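Local atomic coordinates of aminoglycoside 3'-phosphotransferase AphA1-IAB (Acinetobacter baumannii, PDB entry 4FEX), a protein that transfers a phosphate from ATP to the 3'-hydroxyl of kanamycin and related aminoglycosides, giving the bacterium resistance to them. Residues A[52-57]-A[99-104]. Sequence-based numbering, arbitrary orientation.
Sequences ELFLKH and TTAIPG. With 0TO (N-(3-chlorophenyl)-6,7-dimethoxyquinazolin-4-amine), chain G.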
# COMPACT_ATOMS: atom_id res chain seq x y z
N GLU A 52 7.19 15.03 -13.67
CA GLU A 52 7.73 14.79 -12.33
C GLU A 52 8.17 13.33 -12.22
O GLU A 52 7.59 12.45 -12.86
CB GLU A 52 6.67 15.15 -11.28
CG GLU A 52 7.04 14.87 -9.81
CD GLU A 52 6.25 15.75 -8.82
OE1 GLU A 52 6.38 16.99 -8.89
OE2 GLU A 52 5.49 15.20 -7.97
N LEU A 53 9.21 13.08 -11.44
CA LEU A 53 9.72 11.73 -11.30
C LEU A 53 10.00 11.43 -9.85
O LEU A 53 10.33 12.33 -9.08
CB LEU A 53 11.02 11.55 -12.09
CG LEU A 53 11.09 11.59 -13.62
CD1 LEU A 53 12.42 11.01 -14.06
CD2 LEU A 53 9.97 10.82 -14.26
N PHE A 54 9.88 10.17 -9.45
CA PHE A 54 10.38 9.77 -8.14
C PHE A 54 11.53 8.80 -8.26
O PHE A 54 11.52 7.92 -9.10
CB PHE A 54 9.27 9.18 -7.28
CG PHE A 54 8.27 10.18 -6.80
CD1 PHE A 54 8.50 10.90 -5.64
CD2 PHE A 54 7.11 10.41 -7.50
CE1 PHE A 54 7.58 11.83 -5.19
CE2 PHE A 54 6.19 11.32 -7.06
CZ PHE A 54 6.42 12.03 -5.91
N LEU A 55 12.52 8.96 -7.40
CA LEU A 55 13.63 8.05 -7.34
C LEU A 55 13.66 7.51 -5.92
O LEU A 55 13.83 8.27 -4.97
CB LEU A 55 14.92 8.81 -7.67
CG LEU A 55 16.27 8.10 -7.60
CD1 LEU A 55 16.31 6.87 -8.48
CD2 LEU A 55 17.37 9.07 -8.01
N LYS A 56 13.42 6.21 -5.75
CA LYS A 56 13.48 5.57 -4.44
C LYS A 56 14.89 5.02 -4.28
O LYS A 56 15.43 4.48 -5.25
CB LYS A 56 12.45 4.42 -4.33
CG LYS A 56 11.21 4.69 -3.46
CD LYS A 56 10.73 3.40 -2.78
CE LYS A 56 9.55 3.62 -1.80
NZ LYS A 56 9.55 2.71 -0.57
N HIS A 57 15.50 5.18 -3.11
CA HIS A 57 16.83 4.58 -2.88
C HIS A 57 16.88 3.80 -1.59
O HIS A 57 16.57 4.33 -0.53
CB HIS A 57 17.95 5.61 -2.90
CG HIS A 57 19.29 5.05 -2.52
ND1 HIS A 57 20.25 5.79 -1.86
CD2 HIS A 57 19.83 3.82 -2.70
CE1 HIS A 57 21.32 5.04 -1.65
NE2 HIS A 57 21.08 3.84 -2.14
N THR A 99 10.79 6.26 -11.29
CA THR A 99 9.46 6.09 -11.89
C THR A 99 8.83 7.43 -12.28
O THR A 99 9.26 8.49 -11.83
CB THR A 99 8.51 5.36 -10.94
OG1 THR A 99 8.50 6.03 -9.67
CG2 THR A 99 8.97 3.92 -10.74
N THR A 100 7.82 7.38 -13.13
CA THR A 100 7.09 8.59 -13.47
C THR A 100 6.10 8.84 -12.33
O THR A 100 5.73 7.91 -11.62
CB THR A 100 6.29 8.43 -14.75
OG1 THR A 100 5.48 7.26 -14.64
CG2 THR A 100 7.21 8.25 -15.95
N ALA A 101 5.68 10.08 -12.15
CA ALA A 101 4.73 10.38 -11.11
C ALA A 101 3.32 10.29 -11.64
O ALA A 101 3.08 10.54 -12.81
CB ALA A 101 4.96 11.76 -10.51
N ILE A 102 2.41 9.91 -10.75
CA ILE A 102 1.00 10.00 -11.04
C ILE A 102 0.49 11.34 -10.52
O ILE A 102 0.45 11.58 -9.30
CB ILE A 102 0.22 8.83 -10.46
CG1 ILE A 102 0.76 7.53 -11.06
CG2 ILE A 102 -1.27 8.94 -10.78
CD1 ILE A 102 -0.13 6.34 -10.82
N PRO A 103 0.15 12.23 -11.45
CA PRO A 103 -0.40 13.57 -11.20
C PRO A 103 -1.70 13.47 -10.44
O PRO A 103 -2.57 12.69 -10.82
CB PRO A 103 -0.72 14.07 -12.61
CG PRO A 103 -0.93 12.79 -13.42
CD PRO A 103 0.16 11.91 -12.89
N GLY A 104 -1.84 14.25 -9.38
CA GLY A 104 -3.10 14.29 -8.66
C GLY A 104 -2.89 14.36 -7.17
O GLY A 104 -1.78 14.61 -6.70
C21 0TO G . 7.89 4.78 -5.39
C20 0TO G . 6.99 5.09 -6.40
CL 0TO G . 6.94 4.16 -7.86
C18 0TO G . 6.11 6.17 -6.26
C19 0TO G . 7.87 5.57 -4.24
C17 0TO G . 6.96 6.62 -4.10
C7 0TO G . 6.13 7.01 -5.15
N6 0TO G . 5.21 7.97 -4.97
C4 0TO G . 4.34 8.45 -5.89
N5 0TO G . 4.43 8.24 -7.22
C8 0TO G . 3.60 8.81 -8.09
N9 0TO G . 2.67 9.69 -7.71
C2 0TO G . 3.45 9.45 -5.50
C1 0TO G . 2.57 10.01 -6.42
C3 0TO G . 3.33 9.73 -4.15
C10 0TO G . 2.37 10.65 -3.73
O11 0TO G . 2.29 10.94 -2.40
C14 0TO G . 1.42 9.97 -1.75
C12 0TO G . 1.52 11.25 -4.65
C15 0TO G . 1.62 10.93 -6.01
O13 0TO G . 0.59 12.15 -4.21
C16 0TO G . 0.40 13.17 -5.21
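Phe54 brings its ring carbon CE2 to 3.7 Å from the methyl CB of Ala101, while one ring face lies over the bound anilinoquinazoline. With CG beside its backbone N (chi1 -72°), the ring projects from the same face of the sheet as the Thr99 side chain, and the bridging amine N6 of the ligand sits 3.9 Å from the ring plane, over its centre. Glu52 approaches the Ala101 methyl with its aliphatic CB and CG, its carboxylate being paired with Arg43 on the neighbouring strand 40-45. Leu53 takes the other face of the sheet, resting CD2 3.7 Å from Thr100 CA.

The backbones join strands 53-59 and 94-100 antiparallel. Phe54 and Thr99 form a hydrogen-bonded pair, in which Thr99 N reaches Phe54 O at 2.8 Å with little bend and Phe54 N returns to Thr99 O at 3.0 Å. Past the end of strand 94-100, Ala101 N still bonds Glu52 O, from above that carbonyl's plane.

This is the N-lobe sheet of a kinase-like fold where it runs into the linker to the C-lobe. Thr99 flanks the ligand's chlorine, Lys56 lays its methylenes beside the chlorophenyl ring, and Ile102 N lies 3.1 Å from quinazoline N9, a placement resembling the hinge contact of quinazolines in the ATP site of protein kinases. Chemically, backbone bonds hold the strand-to-linker junction, while the apolar Phe54 and Ala101 surfaces offer a flat heterocycle mainly dispersion and hydrophobic contact, consistent with a nucleotide-base pocket.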